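Local coordinates for transcription regulator PadR N-terminal domain-containing protein (Streptococcus mutans, PDB 3L9F) that is probably a PadR-family transcription regulator that binds DNA as a dimer through a winged helix-turn-helix domain and can also bind metal ions, at residues 85-90 with 102-108; 38-43 with 112-116. One frame throughout, in Å; residues are numbered along the deposited sequence.

Contact 1 of 2, residues 85-90 with 102-108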
loop_
_atom_site.group_PDB
_atom_site.type_symbol
_atom_site.label_atom_id
_atom_site.label_comp_id
_atom_site.label_asym_id
_atom_site.label_seq_id
_atom_site.Cartn_x
_atom_site.Cartn_y
_atom_site.Cartn_z
ATOM N N GLY A 85 -5.255 22.191 -16.516
ATOM C CA GLY A 85 -4.705 22.300 -17.855
ATOM C C GLY A 85 -3.633 21.286 -18.197
ATOM O O GLY A 85 -2.897 21.465 -19.176
ATOM N N LYS A 86 -3.549 20.214 -17.411
ATOM C CA LYS A 86 -2.532 19.182 -17.638
ATOM C C LYS A 86 -3.003 18.129 -18.645
ATOM O O LYS A 86 -2.185 17.424 -19.237
ATOM C CB LYS A 86 -2.169 18.495 -16.320
ATOM C CG LYS A 86 -1.793 19.451 -15.205
ATOM C CD LYS A 86 -0.607 20.303 -15.602
ATOM C CE LYS A 86 -0.227 21.261 -14.477
ATOM N NZ LYS A 86 1.033 21.986 -14.784
ATOM N N ILE A 87 -4.321 18.002 -18.798
ATOM C CA ILE A 87 -4.913 17.130 -19.819
ATOM C C ILE A 87 -6.130 17.818 -20.439
ATOM O O ILE A 87 -6.684 18.751 -19.850
ATOM C CB ILE A 87 -5.359 15.770 -19.233
ATOM C CG1 ILE A 87 -6.525 15.957 -18.262
ATOM C CG2 ILE A 87 -4.200 15.080 -18.526
ATOM C CD1 ILE A 87 -6.964 14.669 -17.584
ATOM N N THR A 88 -6.525 17.378 -21.632
ATOM C CA THR A 88 -7.785 17.823 -22.216
ATOM C C THR A 88 -8.782 16.671 -22.208
ATOM O O THR A 88 -8.398 15.505 -22.219
ATOM C CB THR A 88 -7.625 18.343 -23.661
ATOM O OG1 THR A 88 -7.156 17.286 -24.514
ATOM C CG2 THR A 88 -6.656 19.507 -23.710
ATOM N N LYS A 89 -10.061 17.012 -22.178
ATOM C CA LYS A 89 -11.120 16.017 -22.242
ATOM C C LYS A 89 -12.029 16.299 -23.424
ATOM O O LYS A 89 -12.483 17.427 -23.617
ATOM C CB LYS A 89 -11.947 16.026 -20.960
ATOM C CG LYS A 89 -13.223 15.190 -21.033
ATOM C CD LYS A 89 -14.014 15.334 -19.739
ATOM C CE LYS A 89 -15.224 14.411 -19.715
ATOM N NZ LYS A 89 -15.983 14.511 -18.428
ATOM N N GLU A 90 -12.274 15.262 -24.212
ATOM C CA GLU A 90 -13.129 15.337 -25.371
ATOM C C GLU A 90 -14.299 14.408 -25.115
ATOM O O GLU A 90 -14.103 13.277 -24.697
ATOM C CB GLU A 90 -12.348 14.856 -26.597
ATOM C CG GLU A 90 -13.195 14.549 -27.797
ATOM C CD GLU A 90 -12.399 13.990 -28.963
ATOM O OE1 GLU A 90 -11.247 13.527 -28.779
ATOM O OE2 GLU A 90 -12.950 13.990 -30.076
ATOM N N ILE A 102 -12.603 11.040 -24.082
ATOM C CA ILE A 102 -11.236 10.802 -24.515
ATOM C C ILE A 102 -10.315 11.848 -23.886
ATOM O O ILE A 102 -10.559 13.048 -24.008
ATOM C CB ILE A 102 -11.114 10.874 -26.057
ATOM C CG1 ILE A 102 -12.127 9.950 -26.732
ATOM C CG2 ILE A 102 -9.680 10.578 -26.503
ATOM C CD1 ILE A 102 -12.068 8.529 -26.274
ATOM N N TYR A 103 -9.254 11.392 -23.222
ATOM C CA TYR A 103 -8.320 12.298 -22.542
ATOM C C TYR A 103 -6.971 12.348 -23.233
ATOM O O TYR A 103 -6.468 11.321 -23.697
ATOM C CB TYR A 103 -8.135 11.859 -21.086
ATOM C CG TYR A 103 -9.433 11.822 -20.325
ATOM C CD1 TYR A 103 -9.902 12.952 -19.669
ATOM C CD2 TYR A 103 -10.202 10.667 -20.275
ATOM C CE1 TYR A 103 -11.092 12.938 -18.976
ATOM C CE2 TYR A 103 -11.400 10.640 -19.576
ATOM C CZ TYR A 103 -11.840 11.785 -18.926
ATOM O OH TYR A 103 -13.030 11.781 -18.227
ATOM N N ALA A 104 -6.381 13.541 -23.288
ATOM C CA ALA A 104 -5.090 13.715 -23.927
ATOM C C ALA A 104 -4.196 14.588 -23.058
ATOM O O ALA A 104 -4.636 15.606 -22.535
ATOM C CB ALA A 104 -5.255 14.342 -25.311
ATOM N N ILE A 105 -2.941 14.197 -22.904
ATOM C CA ILE A 105 -2.008 15.027 -22.152
ATOM C C ILE A 105 -1.734 16.328 -22.920
ATOM O O ILE A 105 -1.800 16.358 -24.157
ATOM C CB ILE A 105 -0.691 14.268 -21.885
ATOM C CG1 ILE A 105 0.066 14.885 -20.702
ATOM C CG2 ILE A 105 0.174 14.203 -23.151
ATOM C CD1 ILE A 105 1.201 14.010 -20.186
ATOM N N THR A 106 -1.461 17.404 -22.185
ATOM C CA THR A 106 -1.069 18.678 -22.789
ATOM C C THR A 106 0.424 18.902 -22.588
ATOM O O THR A 106 1.072 18.161 -21.857
ATOM C CB THR A 106 -1.784 19.860 -22.124
ATOM O OG1 THR A 106 -1.322 19.984 -20.772
ATOM C CG2 THR A 106 -3.294 19.653 -22.121
ATOM N N GLU A 107 0.966 19.938 -23.224
ATOM C CA GLU A 107 2.372 20.281 -23.034
ATOM C C GLU A 107 2.717 20.453 -21.562
ATOM O O GLU A 107 3.711 19.909 -21.085
ATOM C CB GLU A 107 2.733 21.553 -23.808
ATOM C CG GLU A 107 2.955 21.303 -25.284
ATOM C CD GLU A 107 3.942 20.175 -25.531
ATOM O OE1 GLU A 107 5.047 20.218 -24.944
ATOM O OE2 GLU A 107 3.611 19.249 -26.306
ATOM N N SER A 108 1.897 21.207 -20.841
ATOM C CA SER A 108 2.147 21.413 -19.423
ATOM C C SER A 108 2.053 20.095 -18.671
ATOM O O SER A 108 2.782 19.876 -17.712
ATOM C CB SER A 108 1.183 22.433 -18.823
ATOM O OG SER A 108 -0.162 22.046 -19.029
HETATM O O HOH W 1 3.577 21.784 -16.129
HETATM O O HOH W 2 -8.839 15.274 -25.216
HETATM O O HOH W 3 -13.471 13.799 -16.449
#
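Thr-88 and Ala-104 face each other as an antiparallel hydrogen-bonded pair, and Glu-90 with Ile-102 forms the next. N and O of Thr-88 both bond to Ala-104, Thr-88 N reaching Ala-104 O at 2.7 Å. At the intervening non-hydrogen-bonded pair, Lys-89 with Tyr-103, Tyr-103 CA approaches O of the neighbouring Thr-88 (3.2 Å), a CA-H...O contact.

A second group of bonds holds the turn where strand 102-105 passes into the helix starting at Glu-107. Thr-106 OG1 donates to Gly-85 O over 2.7 Å, in the carbonyl plane and on a lone pair, and Thr-106 N bonds Lys-86 O at 3.0 Å. Gly-85 closes the preceding helix in a Schellman motif, and Thr-106, as N-cap, also bonds Gly-109 N, linking a helix end to a helix start. Water 1 joins Lys-86 NZ to Ser-108 O.

On the face of Ile-87, Lys-89, Tyr-103 and Ile-105, the extended chain of Lys-89, CG anti to the backbone N (chi1 170°), runs beside the phenol, CG 3.7 Å from Tyr-103 CE1. Ile-87 CD1 lies 4.0 Å from Tyr-103 CD1, and Ile-87 continues onto Leu-78 and Leu-81 of helix 74-83. On the other face Glu-90 OE1 lies 3.8 Å from Ile-102 CB.

The strands run antiparallel, 158° between N-to-C directions, the first just after helix 74-83: the hairpin, or wing, of a winged helix-turn-helix domain.

Contact 2 of 2, residues 38-43 with 112-116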
loop_
_atom_site.group_PDB
_atom_site.type_symbol
_atom_site.label_atom_id
_atom_site.label_comp_id
_atom_site.label_asym_id
_atom_site.label_seq_id
_atom_site.Cartn_x
_atom_site.Cartn_y
_atom_site.Cartn_z
ATOM N N LYS A 38 -2.647 11.558 -9.634
ATOM C CA LYS A 38 -2.399 12.471 -10.745
ATOM C C LYS A 38 -1.140 12.095 -11.522
ATOM O O LYS A 38 -1.092 12.237 -12.741
ATOM C CB LYS A 38 -2.299 13.922 -10.253
ATOM C CG LYS A 38 -1.147 14.167 -9.290
ATOM C CD LYS A 38 -0.319 15.385 -9.679
ATOM C CE LYS A 38 -1.099 16.670 -9.473
ATOM N NZ LYS A 38 -0.196 17.852 -9.396
ATOM N N ASP A 39 -0.121 11.609 -10.817
ATOM C CA ASP A 39 1.153 11.318 -11.459
ATOM C C ASP A 39 1.066 10.038 -12.281
ATOM O O ASP A 39 1.621 9.952 -13.380
ATOM C CB ASP A 39 2.271 11.212 -10.420
ATOM C CG ASP A 39 2.335 12.429 -9.514
ATOM O OD1 ASP A 39 2.544 13.542 -10.039
ATOM O OD2 ASP A 39 2.167 12.268 -8.284
ATOM N N ILE A 40 0.387 9.035 -11.753
ATOM C CA ILE A 40 0.287 7.801 -12.511
ATOM C C ILE A 40 -0.634 7.995 -13.724
ATOM O O ILE A 40 -0.419 7.386 -14.780
ATOM C CB ILE A 40 -0.160 6.625 -11.646
ATOM C CG1 ILE A 40 -0.084 5.325 -12.454
ATOM C CG2 ILE A 40 -1.545 6.872 -11.112
ATOM C CD1 ILE A 40 -0.042 4.095 -11.592
ATOM N N ILE A 41 -1.633 8.865 -13.593
ATOM C CA ILE A 41 -2.511 9.132 -14.727
ATOM C C ILE A 41 -1.768 9.874 -15.827
ATOM O O ILE A 41 -1.919 9.552 -17.004
ATOM C CB ILE A 41 -3.807 9.871 -14.309
ATOM C CG1 ILE A 41 -4.722 8.906 -13.549
ATOM C CG2 ILE A 41 -4.535 10.420 -15.539
ATOM C CD1 ILE A 41 -5.781 9.588 -12.723
ATOM N N LEU A 42 -0.952 10.857 -15.457
ATOM C CA LEU A 42 -0.135 11.532 -16.463
ATOM C C LEU A 42 0.794 10.539 -17.134
ATOM O O LEU A 42 1.030 10.622 -18.342
ATOM C CB LEU A 42 0.682 12.661 -15.844
ATOM C CG LEU A 42 -0.149 13.896 -15.540
ATOM C CD1 LEU A 42 0.735 14.938 -14.849
ATOM C CD2 LEU A 42 -0.733 14.434 -16.840
ATOM N N GLY A 43 1.330 9.612 -16.348
ATOM C CA GLY A 43 2.136 8.535 -16.902
ATOM C C GLY A 43 1.382 7.716 -17.941
ATOM O O GLY A 43 1.899 7.445 -19.037
ATOM N N GLU A 112 4.899 18.368 -16.340
ATOM C CA GLU A 112 4.667 17.958 -14.965
ATOM C C GLU A 112 5.127 16.529 -14.727
ATOM O O GLU A 112 5.673 16.208 -13.673
ATOM C CB GLU A 112 3.193 18.093 -14.604
ATOM C CG GLU A 112 2.853 17.528 -13.242
ATOM C CD GLU A 112 1.725 18.278 -12.560
ATOM O OE1 GLU A 112 1.561 19.486 -12.840
ATOM O OE2 GLU A 112 1.014 17.664 -11.734
ATOM N N LEU A 113 4.882 15.668 -15.706
ATOM C CA LEU A 113 5.338 14.289 -15.637
ATOM C C LEU A 113 6.861 14.250 -15.607
ATOM O O LEU A 113 7.455 13.586 -14.761
ATOM C CB LEU A 113 4.812 13.507 -16.842
ATOM C CG LEU A 113 5.209 12.037 -16.869
ATOM C CD1 LEU A 113 4.721 11.338 -15.595
ATOM C CD2 LEU A 113 4.654 11.359 -18.128
ATOM N N ALA A 114 7.493 14.973 -16.527
ATOM C CA ALA A 114 8.956 15.006 -16.595
ATOM C C ALA A 114 9.539 15.462 -15.263
ATOM O O ALA A 114 10.488 14.872 -14.765
ATOM C CB ALA A 114 9.427 15.914 -17.728
ATOM N N SER A 115 8.953 16.508 -14.686
ATOM C CA SER A 115 9.390 17.015 -13.392
ATOM C C SER A 115 9.253 15.939 -12.338
ATOM O O SER A 115 10.174 15.684 -11.567
ATOM C CB SER A 115 8.564 18.236 -12.987
ATOM O OG SER A 115 8.711 19.274 -13.940
ATOM N N TYR A 116 8.094 15.295 -12.308
ATOM C CA TYR A 116 7.851 14.271 -11.312
ATOM C C TYR A 116 8.868 13.139 -11.407
ATOM O O TYR A 116 9.321 12.613 -10.391
ATOM C CB TYR A 116 6.444 13.701 -11.446
ATOM C CG TYR A 116 6.173 12.662 -10.399
ATOM C CD1 TYR A 116 5.716 13.028 -9.144
ATOM C CD2 TYR A 116 6.425 11.321 -10.643
ATOM C CE1 TYR A 116 5.484 12.086 -8.171
ATOM C CE2 TYR A 116 6.197 10.367 -9.676
ATOM C CZ TYR A 116 5.724 10.755 -8.441
ATOM O OH TYR A 116 5.491 9.820 -7.460
#
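Asp-39 and Tyr-116 stack where two helices of the PadR-type winged helix domain cross, their axes 9.8 Å apart and 116° between directions. The planes of the carboxylate and the phenol ring are 19° from parallel. Asp-39 CG sits 3.4 Å above the ring plane of Tyr-116, offset toward the rim on the CD1-CE1 side, whereas Asp-39 CB stands over the middle of the face, 3.9 Å from the Tyr-116 centroid, a CH-pi contact. Asp-39 OD2 accepts a bond from Gln-36 N, which helps fix the carboxylate's rotation. The hydroxyl of Tyr-116 is bonded to Asp-129 of the second subunit, and Arg-133 of that subunit makes a cation-pi contact with the ring, so this tyrosine extends the helix crossing into the dimer interface.

Farther along, Leu-42 and Glu-112 meet at about a right angle, Leu-42 CD1 lying 3.7 Å from Glu-112 CG. The two methyls of Leu-113 rest against the backbone of the other helix, CD2 3.7 Å from Leu-42 O and CD1 3.9 Å from Gly-43 N.

Lys-38, bent at chi2 and chi3, crosses Glu-112 at about a right angle. The resulting salt bridge spans 2.6 Å from Lys-38 NZ to Glu-112 OE2, met on the syn side and 22° out of the carboxylate plane.

How the contacts relate
Contact 1 is a surface contact, with two of its twelve touching residues buried; contact 2 is partly buried, with three of seven buried and none exposed. Their chemistry follows: contact 1 is held chiefly by main-chain hydrogen bonds, with a threonine hydroxyl bond at the helix start, contact 2 by side-chain stacking, apolar packing and one salt bridge. Helix 107-118 serves both, its first turn, through Ser-108, in contact 1 and a later turn in contact 2. With centres 12 Å apart, the two also touch directly: Ile-87 CG2 lies 3.9 Å from Leu-42 CD2, and Lys-86 NZ makes a long, weak ion pair with Glu-112 OE1. The second subunit reaches contact 2 but not contact 1.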